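Putidaredoxin reductase (Pseudomonas putida, PDB 1Q1R) is an FAD-containing reductase that probably passes electrons from NADH to putidaredoxin, the iron-sulfur partner of cytochrome P450cam. Local coordinates at residues H43-P46 and P47-K50; E253-A257 and A258-V262; R310-A313 and A314-G318; L394-P398 and N399-D403; E404-L408 and K409-A413. One frame throughout, in Å; residues are numbered along the deposited sequence.

Interaction 1: H43-P46 and P47-K50; sequences HHLP and PLSK. With FAD (flavin-adenine dinucleotide), chain C.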
# COMPACT_ATOMS: atom_id res chain seq x y z
N HIS A 43 -13.44 5.55 -0.22
CA HIS A 43 -12.71 6.27 -1.25
C HIS A 43 -11.33 5.69 -1.53
O HIS A 43 -10.76 4.96 -0.72
CB HIS A 43 -12.52 7.72 -0.81
CG HIS A 43 -11.67 7.85 0.43
ND1 HIS A 43 -12.20 7.77 1.70
CD2 HIS A 43 -10.33 7.96 0.58
CE1 HIS A 43 -11.22 7.82 2.58
NE2 HIS A 43 -10.07 7.94 1.93
N HIS A 44 -10.78 6.05 -2.69
CA HIS A 44 -9.45 5.61 -3.11
C HIS A 44 -8.42 6.25 -2.18
O HIS A 44 -8.65 7.34 -1.65
CB HIS A 44 -9.15 6.08 -4.54
CG HIS A 44 -10.02 5.45 -5.58
ND1 HIS A 44 -9.81 4.17 -6.06
CD2 HIS A 44 -11.11 5.92 -6.24
CE1 HIS A 44 -10.73 3.88 -6.97
NE2 HIS A 44 -11.53 4.92 -7.09
N LEU A 45 -7.29 5.57 -1.99
CA LEU A 45 -6.22 6.07 -1.15
C LEU A 45 -5.06 6.71 -1.93
O LEU A 45 -4.54 7.75 -1.52
CB LEU A 45 -5.66 4.94 -0.27
CG LEU A 45 -6.05 4.92 1.21
CD1 LEU A 45 -7.47 5.41 1.40
CD2 LEU A 45 -5.85 3.51 1.77
N PRO A 46 -4.64 6.09 -3.05
CA PRO A 46 -3.53 6.64 -3.84
C PRO A 46 -3.54 8.15 -4.12
O PRO A 46 -2.50 8.79 -4.05
CB PRO A 46 -3.58 5.81 -5.12
CG PRO A 46 -4.02 4.47 -4.60
CD PRO A 46 -5.14 4.84 -3.65
N PRO A 47 -4.71 8.73 -4.42
CA PRO A 47 -4.75 10.17 -4.69
C PRO A 47 -4.36 11.03 -3.49
O PRO A 47 -3.98 12.18 -3.66
CB PRO A 47 -6.21 10.41 -5.09
CG PRO A 47 -6.65 9.09 -5.67
CD PRO A 47 -6.02 8.10 -4.70
N LEU A 48 -4.44 10.46 -2.29
CA LEU A 48 -4.12 11.19 -1.06
C LEU A 48 -2.67 11.64 -0.89
O LEU A 48 -2.39 12.45 -0.00
CB LEU A 48 -4.58 10.40 0.17
CG LEU A 48 -6.06 10.00 0.19
CD1 LEU A 48 -6.40 9.42 1.55
CD2 LEU A 48 -6.94 11.19 -0.11
N SER A 49 -1.76 11.11 -1.69
CA SER A 49 -0.36 11.56 -1.64
C SER A 49 0.01 12.03 -3.04
O SER A 49 1.18 12.28 -3.34
CB SER A 49 0.57 10.43 -1.19
OG SER A 49 0.45 9.29 -2.02
N LYS A 50 -1.01 12.16 -3.89
CA LYS A 50 -0.83 12.58 -5.27
C LYS A 50 -1.71 13.78 -5.67
O LYS A 50 -1.59 14.85 -5.08
CB LYS A 50 -1.08 11.38 -6.20
CG LYS A 50 -0.20 10.17 -5.87
CD LYS A 50 -0.54 8.95 -6.72
CE LYS A 50 0.29 7.74 -6.31
NZ LYS A 50 0.02 7.31 -4.90
PA FAD C . -7.60 -0.02 4.55
O1A FAD C . -6.81 0.32 5.76
O2A FAD C . -7.64 0.94 3.43
O5B FAD C . -9.11 -0.35 4.98
C5B FAD C . -9.43 -1.03 6.19
C4B FAD C . -10.61 -0.33 6.87
O4B FAD C . -11.20 -1.21 7.89
C3B FAD C . -10.15 0.93 7.62
O3B FAD C . -11.15 1.95 7.49
C2B FAD C . -10.09 0.47 9.05
O2B FAD C . -10.28 1.58 9.94
C1B FAD C . -11.28 -0.46 9.12
N9A FAD C . -11.30 -1.33 10.33
C8A FAD C . -10.26 -1.99 10.87
N7A FAD C . -10.68 -2.65 11.95
C5A FAD C . -11.98 -2.42 12.10
C6A FAD C . -12.94 -2.82 13.03
N6A FAD C . -12.60 -3.61 14.05
N1A FAD C . -14.22 -2.39 12.89
C2A FAD C . -14.58 -1.59 11.88
N3A FAD C . -13.67 -1.19 10.98
C4A FAD C . -12.38 -1.59 11.07
N1 FAD C . -1.13 1.30 -3.33
C2 FAD C . -0.74 1.18 -4.67
O2 FAD C . -0.79 0.09 -5.23
N3 FAD C . -0.31 2.32 -5.37
C4 FAD C . -0.27 3.58 -4.72
O4 FAD C . 0.07 4.57 -5.36
C4X FAD C . -0.65 3.70 -3.38
N5 FAD C . -0.67 4.91 -2.76
C5X FAD C . -1.11 5.07 -1.48
C6 FAD C . -1.14 6.36 -0.89
C7 FAD C . -1.61 6.53 0.43
C7M FAD C . -1.60 7.93 1.06
C8 FAD C . -2.07 5.40 1.16
C8M FAD C . -2.62 5.55 2.59
C9 FAD C . -2.04 4.13 0.58
C9A FAD C . -1.56 3.96 -0.74
N10 FAD C . -1.54 2.67 -1.36
C10 FAD C . -1.09 2.55 -2.69
C1' FAD C . -1.98 1.46 -0.60
C2' FAD C . -3.39 1.05 -1.02
O2' FAD C . -4.25 2.19 -1.00
C3' FAD C . -3.95 -0.05 -0.09
O3' FAD C . -3.03 -1.14 -0.05
C4' FAD C . -5.31 -0.54 -0.58
O4' FAD C . -6.23 0.56 -0.63
C5' FAD C . -5.90 -1.63 0.32
O5' FAD C . -6.32 -1.12 1.60
P FAD C . -7.23 -2.06 2.55
O1P FAD C . -8.64 -1.91 2.13
O2P FAD C . -6.65 -3.42 2.54
O3P FAD C . -7.01 -1.44 4.04

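Interaction 2: E253-A257 and A258-V262; sequences ELASA and AGLQV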
# COMPACT_ATOMS: atom_id res chain seq x y z
N GLU A 253 -5.98 -7.39 15.59
CA GLU A 253 -6.57 -7.57 16.92
C GLU A 253 -7.82 -8.45 16.97
O GLU A 253 -7.91 -9.34 17.81
CB GLU A 253 -6.87 -6.22 17.57
CG GLU A 253 -5.62 -5.50 18.04
CD GLU A 253 -4.75 -5.02 16.90
OE1 GLU A 253 -3.55 -4.74 17.13
OE2 GLU A 253 -5.26 -4.91 15.76
N LEU A 254 -8.79 -8.19 16.10
CA LEU A 254 -10.01 -8.99 16.09
C LEU A 254 -9.71 -10.46 15.88
O LEU A 254 -10.32 -11.33 16.51
CB LEU A 254 -10.96 -8.53 14.97
CG LEU A 254 -11.70 -7.20 15.16
CD1 LEU A 254 -12.66 -7.02 13.99
CD2 LEU A 254 -12.48 -7.22 16.47
N ALA A 255 -8.76 -10.74 15.00
CA ALA A 255 -8.38 -12.11 14.69
C ALA A 255 -7.68 -12.79 15.86
O ALA A 255 -8.12 -13.84 16.33
CB ALA A 255 -7.48 -12.13 13.45
N SER A 256 -6.59 -12.19 16.33
CA SER A 256 -5.83 -12.76 17.43
C SER A 256 -6.67 -12.96 18.69
O SER A 256 -6.42 -13.88 19.46
CB SER A 256 -4.61 -11.90 17.75
OG SER A 256 -4.99 -10.58 18.11
N ALA A 257 -7.67 -12.10 18.88
CA ALA A 257 -8.54 -12.21 20.04
C ALA A 257 -9.49 -13.39 19.90
O ALA A 257 -9.83 -14.05 20.88
CB ALA A 257 -9.34 -10.92 20.22
N ALA A 258 -9.92 -13.66 18.67
CA ALA A 258 -10.83 -14.76 18.41
C ALA A 258 -10.10 -16.10 18.23
O ALA A 258 -10.70 -17.09 17.83
CB ALA A 258 -11.68 -14.46 17.18
N GLY A 259 -8.81 -16.10 18.53
CA GLY A 259 -8.02 -17.32 18.41
C GLY A 259 -7.59 -17.71 17.01
O GLY A 259 -7.25 -18.87 16.77
N LEU A 260 -7.62 -16.76 16.08
CA LEU A 260 -7.22 -17.05 14.71
C LEU A 260 -5.71 -16.86 14.60
O LEU A 260 -5.13 -16.04 15.31
CB LEU A 260 -7.93 -16.11 13.74
CG LEU A 260 -9.46 -16.14 13.80
CD1 LEU A 260 -10.03 -15.15 12.80
CD2 LEU A 260 -9.97 -17.54 13.52
N GLN A 261 -5.07 -17.63 13.73
CA GLN A 261 -3.63 -17.54 13.57
C GLN A 261 -3.21 -16.17 13.05
O GLN A 261 -3.79 -15.65 12.10
CB GLN A 261 -3.11 -18.61 12.61
CG GLN A 261 -1.63 -18.89 12.76
CD GLN A 261 -1.06 -19.72 11.63
OE1 GLN A 261 -1.70 -20.67 11.16
NE2 GLN A 261 0.14 -19.37 11.18
N VAL A 262 -2.20 -15.59 13.69
CA VAL A 262 -1.69 -14.28 13.32
C VAL A 262 -0.17 -14.27 13.35
O VAL A 262 0.44 -14.95 14.18
CB VAL A 262 -2.24 -13.19 14.27
CG1 VAL A 262 -1.51 -11.87 14.02
CG2 VAL A 262 -3.73 -13.01 14.05
O HOH W 1 -4.04 -15.98 18.06

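Interaction 3: R310-A313 and A314-G318; sequences RKIA and AILCG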
# COMPACT_ATOMS: atom_id res chain seq x y z
N ARG A 310 -11.05 -10.15 -5.50
CA ARG A 310 -11.70 -10.85 -6.60
C ARG A 310 -11.67 -12.37 -6.40
O ARG A 310 -12.61 -13.07 -6.77
CB ARG A 310 -11.05 -10.45 -7.93
CG ARG A 310 -11.53 -9.09 -8.40
CD ARG A 310 -10.57 -8.37 -9.33
NE ARG A 310 -11.07 -7.03 -9.63
CZ ARG A 310 -10.38 -6.09 -10.28
NH1 ARG A 310 -9.16 -6.35 -10.73
NH2 ARG A 310 -10.93 -4.90 -10.49
N LYS A 311 -10.60 -12.86 -5.78
CA LYS A 311 -10.46 -14.28 -5.51
C LYS A 311 -11.51 -14.72 -4.49
O LYS A 311 -12.12 -15.78 -4.64
CB LYS A 311 -9.05 -14.57 -4.99
CG LYS A 311 -8.76 -16.05 -4.77
CD LYS A 311 -7.31 -16.26 -4.34
CE LYS A 311 -7.00 -17.73 -4.12
NZ LYS A 311 -5.58 -17.95 -3.72
N ILE A 312 -11.71 -13.91 -3.46
CA ILE A 312 -12.69 -14.21 -2.43
C ILE A 312 -14.09 -14.27 -3.03
O ILE A 312 -14.86 -15.19 -2.76
CB ILE A 312 -12.67 -13.16 -1.29
CG1 ILE A 312 -11.43 -13.35 -0.43
CG2 ILE A 312 -13.95 -13.25 -0.46
CD1 ILE A 312 -11.35 -12.42 0.77
N ALA A 313 -14.42 -13.27 -3.83
CA ALA A 313 -15.73 -13.20 -4.47
C ALA A 313 -15.98 -14.44 -5.31
O ALA A 313 -17.08 -14.99 -5.32
CB ALA A 313 -15.82 -11.95 -5.34
N ALA A 314 -14.94 -14.88 -6.02
CA ALA A 314 -15.04 -16.05 -6.87
C ALA A 314 -15.35 -17.30 -6.04
O ALA A 314 -16.31 -18.01 -6.31
CB ALA A 314 -13.73 -16.25 -7.63
N ILE A 315 -14.52 -17.55 -5.03
CA ILE A 315 -14.69 -18.71 -4.16
C ILE A 315 -16.05 -18.77 -3.47
O ILE A 315 -16.70 -19.82 -3.48
CB ILE A 315 -13.58 -18.75 -3.09
CG1 ILE A 315 -12.22 -18.88 -3.76
CG2 ILE A 315 -13.83 -19.90 -2.12
CD1 ILE A 315 -11.04 -18.78 -2.82
N LEU A 316 -16.49 -17.66 -2.89
CA LEU A 316 -17.78 -17.63 -2.20
C LEU A 316 -18.95 -17.79 -3.16
O LEU A 316 -20.08 -18.02 -2.73
CB LEU A 316 -17.94 -16.32 -1.43
CG LEU A 316 -16.97 -16.05 -0.28
CD1 LEU A 316 -17.33 -14.72 0.37
CD2 LEU A 316 -17.04 -17.17 0.75
N CYS A 317 -18.69 -17.65 -4.45
CA CYS A 317 -19.75 -17.78 -5.45
C CYS A 317 -19.63 -19.07 -6.24
O CYS A 317 -20.25 -19.23 -7.29
CB CYS A 317 -19.74 -16.58 -6.39
SG CYS A 317 -20.33 -15.04 -5.64
N GLY A 318 -18.81 -20.00 -5.74
CA GLY A 318 -18.63 -21.27 -6.42
C GLY A 318 -17.98 -21.16 -7.78
O GLY A 318 -18.15 -22.03 -8.63

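Interaction 4: L394-P398 and N399-D403; sequences LPVEP and NLLGD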
# COMPACT_ATOMS: atom_id res chain seq x y z
N LEU A 394 9.81 -17.08 -16.98
CA LEU A 394 10.51 -17.21 -18.25
C LEU A 394 12.03 -17.14 -18.10
O LEU A 394 12.56 -16.25 -17.44
CB LEU A 394 10.05 -16.14 -19.23
CG LEU A 394 8.57 -16.14 -19.62
CD1 LEU A 394 8.34 -15.10 -20.70
CD2 LEU A 394 8.17 -17.51 -20.13
N PRO A 395 12.75 -18.10 -18.71
CA PRO A 395 14.21 -18.17 -18.67
C PRO A 395 14.91 -17.15 -19.56
O PRO A 395 15.70 -17.51 -20.44
CB PRO A 395 14.49 -19.60 -19.10
CG PRO A 395 13.41 -19.84 -20.11
CD PRO A 395 12.19 -19.25 -19.44
N VAL A 396 14.63 -15.87 -19.34
CA VAL A 396 15.26 -14.82 -20.14
C VAL A 396 16.76 -14.78 -19.91
O VAL A 396 17.23 -14.98 -18.78
CB VAL A 396 14.68 -13.44 -19.81
CG1 VAL A 396 13.23 -13.36 -20.26
CG2 VAL A 396 14.80 -13.16 -18.32
N GLU A 397 17.52 -14.53 -20.97
CA GLU A 397 18.98 -14.46 -20.88
C GLU A 397 19.44 -13.23 -20.11
O GLU A 397 19.31 -12.11 -20.58
CB GLU A 397 19.60 -14.44 -22.28
CG GLU A 397 21.11 -14.26 -22.28
CD GLU A 397 21.80 -15.29 -21.39
OE1 GLU A 397 21.59 -16.50 -21.61
OE2 GLU A 397 22.55 -14.88 -20.47
N PRO A 398 20.02 -13.44 -18.92
CA PRO A 398 20.49 -12.31 -18.11
C PRO A 398 21.44 -11.37 -18.85
O PRO A 398 21.32 -10.15 -18.75
CB PRO A 398 21.18 -13.01 -16.93
CG PRO A 398 20.40 -14.27 -16.79
CD PRO A 398 20.24 -14.72 -18.23
N ASN A 399 22.36 -11.95 -19.61
CA ASN A 399 23.34 -11.16 -20.34
C ASN A 399 22.78 -10.24 -21.43
O ASN A 399 23.51 -9.46 -22.02
CB ASN A 399 24.43 -12.07 -20.92
CG ASN A 399 25.15 -12.88 -19.84
OD1 ASN A 399 25.34 -12.40 -18.72
ND2 ASN A 399 25.55 -14.10 -20.18
N LEU A 400 21.48 -10.34 -21.70
CA LEU A 400 20.88 -9.47 -22.71
C LEU A 400 19.90 -8.47 -22.11
O LEU A 400 19.52 -7.50 -22.75
CB LEU A 400 20.16 -10.30 -23.77
CG LEU A 400 21.01 -11.13 -24.74
CD1 LEU A 400 20.10 -11.91 -25.67
CD2 LEU A 400 21.92 -10.21 -25.54
N LEU A 401 19.49 -8.71 -20.87
CA LEU A 401 18.53 -7.83 -20.22
C LEU A 401 18.97 -6.36 -20.20
O LEU A 401 18.14 -5.46 -20.35
CB LEU A 401 18.24 -8.31 -18.79
CG LEU A 401 17.52 -9.66 -18.67
CD1 LEU A 401 17.38 -10.02 -17.20
CD2 LEU A 401 16.15 -9.60 -19.34
N GLY A 402 20.26 -6.12 -20.04
CA GLY A 402 20.76 -4.75 -20.02
C GLY A 402 21.12 -4.19 -21.38
O GLY A 402 21.50 -3.02 -21.50
N ASP A 403 21.00 -5.01 -22.41
CA ASP A 403 21.33 -4.61 -23.78
C ASP A 403 20.13 -3.97 -24.48
O ASP A 403 19.24 -4.67 -24.95
CB ASP A 403 21.78 -5.83 -24.59
CG ASP A 403 22.38 -5.46 -25.93
OD1 ASP A 403 22.04 -4.37 -26.46
OD2 ASP A 403 23.17 -6.26 -26.46
O HOH W 2 22.55 -7.79 -19.41

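Interaction 5: E404-L408 and K409-A413; sequences ESVPL and KEIIA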
# COMPACT_ATOMS: atom_id res chain seq x y z
N GLU A 404 20.13 -2.65 -24.57
CA GLU A 404 19.02 -1.94 -25.19
C GLU A 404 18.90 -2.08 -26.70
O GLU A 404 17.90 -1.66 -27.28
CB GLU A 404 19.08 -0.46 -24.81
CG GLU A 404 18.83 -0.23 -23.33
CD GLU A 404 18.52 1.20 -23.01
OE1 GLU A 404 19.44 2.04 -23.07
OE2 GLU A 404 17.34 1.49 -22.71
N SER A 405 19.89 -2.68 -27.34
CA SER A 405 19.82 -2.87 -28.79
C SER A 405 19.00 -4.12 -29.07
O SER A 405 18.65 -4.40 -30.22
CB SER A 405 21.23 -3.01 -29.38
OG SER A 405 21.82 -4.25 -29.01
N VAL A 406 18.70 -4.87 -28.02
CA VAL A 406 17.92 -6.10 -28.12
C VAL A 406 16.57 -5.92 -27.42
O VAL A 406 16.51 -5.89 -26.19
CB VAL A 406 18.66 -7.28 -27.46
CG1 VAL A 406 17.86 -8.56 -27.62
CG2 VAL A 406 20.05 -7.43 -28.07
N PRO A 407 15.48 -5.80 -28.19
CA PRO A 407 14.15 -5.63 -27.60
C PRO A 407 13.79 -6.72 -26.59
O PRO A 407 14.07 -7.90 -26.81
CB PRO A 407 13.23 -5.63 -28.82
CG PRO A 407 14.10 -5.03 -29.88
CD PRO A 407 15.41 -5.75 -29.66
N LEU A 408 13.16 -6.31 -25.50
CA LEU A 408 12.77 -7.24 -24.45
C LEU A 408 11.82 -8.30 -25.01
O LEU A 408 11.86 -9.46 -24.61
CB LEU A 408 12.11 -6.47 -23.30
CG LEU A 408 12.06 -7.14 -21.92
CD1 LEU A 408 13.45 -7.61 -21.51
CD2 LEU A 408 11.52 -6.13 -20.91
N LYS A 409 10.99 -7.89 -25.97
CA LYS A 409 10.04 -8.80 -26.60
C LYS A 409 10.78 -10.00 -27.21
O LYS A 409 10.33 -11.13 -27.09
CB LYS A 409 9.26 -8.08 -27.70
CG LYS A 409 8.21 -8.95 -28.37
CD LYS A 409 7.90 -8.48 -29.79
CE LYS A 409 7.39 -7.04 -29.82
NZ LYS A 409 7.12 -6.58 -31.22
N GLU A 410 11.90 -9.74 -27.87
CA GLU A 410 12.66 -10.81 -28.50
C GLU A 410 13.40 -11.67 -27.48
O GLU A 410 13.59 -12.87 -27.70
CB GLU A 410 13.64 -10.25 -29.54
CG GLU A 410 12.94 -9.77 -30.81
CD GLU A 410 11.94 -10.80 -31.37
OE1 GLU A 410 12.37 -11.90 -31.79
OE2 GLU A 410 10.72 -10.50 -31.37
N ILE A 411 13.80 -11.07 -26.37
CA ILE A 411 14.48 -11.82 -25.32
C ILE A 411 13.45 -12.80 -24.75
O ILE A 411 13.76 -13.97 -24.47
CB ILE A 411 14.98 -10.88 -24.20
CG1 ILE A 411 16.03 -9.92 -24.76
CG2 ILE A 411 15.56 -11.70 -23.05
CD1 ILE A 411 16.49 -8.85 -23.78
N ILE A 412 12.23 -12.32 -24.61
CA ILE A 412 11.13 -13.13 -24.10
C ILE A 412 10.79 -14.23 -25.09
O ILE A 412 10.59 -15.38 -24.71
CB ILE A 412 9.89 -12.25 -23.83
CG1 ILE A 412 10.19 -11.29 -22.68
CG2 ILE A 412 8.68 -13.13 -23.55
CD1 ILE A 412 9.13 -10.23 -22.47
N ALA A 413 10.72 -13.87 -26.37
CA ALA A 413 10.40 -14.84 -27.41
C ALA A 413 11.38 -16.00 -27.36
O ALA A 413 10.99 -17.17 -27.40
CB ALA A 413 10.44 -14.18 -28.78

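Interaction 1: H43-P46 and P47-K50
K50 and P46 meet through a polar contact beside the flavin. K50 NZ donates to P46 O at 3.0 Å, from a position tilted 30° from the carbonyl plane. The same nitrogen donates to O4 of FAD at 2.8 Å and weakly to N5 at 3.3 Å. The lysine chain runs straight past P46 O and then bends at its last torsion (chi4 63°), which turns NZ toward the flavin. E163 forms a salt bridge with NZ and also bonds S49 OG, so one carboxylate holds two neighbouring residues of the loop.

Backbone bonds tighten the turn. L48 N donates to L45 O at 2.8 Å. S49 N makes a weak, long bond to P46 O. This is a short 3-10 turn in the loop between strand 31-35 and helix 67-72. It forms part of the FAD pocket in the glutathione reductase fold.

Apolar contacts fill the remainder. The P46 and P47 rings lie side by side, pointing the same way, and P46 CB lies a tight 3.4 Å from P47 CD. H44 CB packs on P47 CD at 3.7 Å. L45 and L48 meet through their CD1 methyls. On the cofactor side, P46 CG lies over the flavin ring system, 3.7 Å from C4X of FAD. Apart from these, L45 CB lies against the ribityl chain, 3.2 Å from the hydroxyl oxygen O2' of FAD.

Interaction 2: E253-A257 and A258-V262
L254 O accepts the amide of A258, with 3.2 Å between L254 O and A258 N. This is the last regular helical bond of the short helix 253-257. L254 CD1 lies by the adenine amino group of FAD.

A255 carries most of the contact. Its carbonyl O takes L260 N at 3.0 Å, with the donor above the carbonyl plane, and a weak bond from A258 N. Its CB is flanked by two methyls. L260 CD1 lies 4.0 Å from A255 CB, and V262 CG2 lies 3.9 Å from it.

S256 CB also meets V262 CG2, extending the apolar patch, and CG2 sits near S256 N. S256 OG sits between its own backbone N and carbonyl carbon (chi1 60°). From there it turns back to E253 O, which also accepts A257 N from the same face. S256 O receives G259 N weakly at 3.4 Å. A water donates to L260 O at 3.0 Å and only weakly to S256 O.

A257 is the last helical residue. Beyond it, G259 takes up positive phi (78°). The nested bonds, L260 N to A255 O around the weak G259 N to S256 O, form a Schellman motif with G259 as its C-prime residue.

Interaction 3: R310-A313 and A314-G318
A314 N bonds to R310 O at 3.0 Å, a regular helical bond of helix 302-316. The A314 methyl packs against the backbone of the preceding turn, near R310 O and K311 O.

I315 comes next. Its N meets K311 O at 3.0 Å in an almost straight bond, with an N-H...O angle of 174°. The isoleucine CG1 lies beside its own backbone N (chi1 -62°), which lays this branch over K311 O at 3.2 Å. The tip CD1 then reaches K311 CG at 4.1 Å. The two side chains run side by side and point the same way, so I315 covers the root of the extended lysine. K311 NZ continues on to E270 O.

L316 repeats the pattern one residue on. Its N bonds to I312 O at 3.0 Å, with the amide nearly along the C=O axis. L316 CD1 packs on I312 CG2 at 3.8 Å, and these side chains are again parallel neighbours.

C317 leaves the helix. Its CB and SG both lie 3.3 Å from A313 O, and its N bonds to A314 O. G318 has positive phi (65°) and gives its N to I315 O. It is the C-prime residue of the Schellman motif that ends the helix.

The apolar face of this last turn lies against two elements. I312 packs on V19, and A313 and L316 pack on L23, of helix 14-25, while I312 and L316 also touch M280 of strand 279-281. The helix end therefore covers helix 14-25 and strand 279-281, an edge strand of the parallel sheet that contains strand 6-10.

Interaction 4: L394-P398 and N399-D403
P398 O accepts from two sound donors. L401 N reaches it at 3.1 Å from well above the carbonyl plane. A water donates to it at 2.7 Å. The same water accepts from G402 N at 2.9 Å and so bridges the start and the end of the short helix.

E397 O is also shared. L400 N bonds to it at 3.0 Å, and L401 N adds only a weak bond.

The E397 side chain folds back over the helix start. Its chain bends at the second torsion (chi2 53°), which brings OE2 to N399 N at 3.1 Å. The bond is fairly straight and uses the anti lone pair of OE2. The N399 amide lies against this carboxylate with the two planes 30° apart, but ND2 makes no hydrogen bond to OE2. L400 CG packs on E397 CG at 4.0 Å.

The apolar side of the contact is V396 against L401. The two cross at about a right angle, with V396 CG2 to L401 CD2 at 3.9 Å. Both also rest on V371 of strand 370-377.

E397 is the N-cap residue, and its carboxylate caps the short, weakly bonded helix 398-401 of the reductase C-terminal domain through N399 N.

Interaction 5: E404-L408 and K409-A413
I411 CB packs on the carbonyl oxygen L408 O at 3.5 Å. The next atom, CG1, lies beside the I411 backbone N (chi1 -64°). This sends it back along the helix start to V406, whose CG1 it meets at 3.7 Å. CG1 also passes P407 O at 3.5 Å. The V406 and I411 side chains cross at about a right angle. At the tip, I411 CD1 touches V406 O and, at roughly a right angle to that, the methyl L408 CD1 at 4.0 Å.

L408 holds its own side chain in another direction. Its CG is anti to the backbone N (chi1 -159°), and the chain heads toward helix 380-391, where E382 and Q385 lie. I412 joins it loosely through CD1 near L408 CG.

The backbone supports these contacts. P407 O accepts I411 N at 3.2 Å in the carbonyl plane. E410 N adds a weak bond to the same oxygen. L408 O takes I412 N at 2.9 Å, the next regular helical bond. I412 CG1 lies over this oxygen as well.

R353 of strand 349-353 bonds V406 O and touches the I411 side chain, which ties the incoming loop to the antiparallel sheet. P407 stands at the N-cap position. The contact is the first turn of helix 408-421, the last helix of the reductase C-terminal domain.

All five contacts are local and follow one another in series; none nests within or crosses another. Interaction 1 turns the chain at the flavin, after strand 31-35. Interaction 2 closes the end of helix 253-257, near another part of FAD, with its centre about 29 Å from that of interaction 1. Interaction 3 ends helix 302-316 against helix 14-25 and strand 279-281. Interactions 4 and 5 belong to the C-terminal domain and touch each other, with centres about 8 Å apart. There L394 packs on I412, V396 on I411 and L401 on L408, which joins helix 398-401 and the loop before it to helix 408-421. Interactions 2 and 5 lie on opposite sides of the chain's centre.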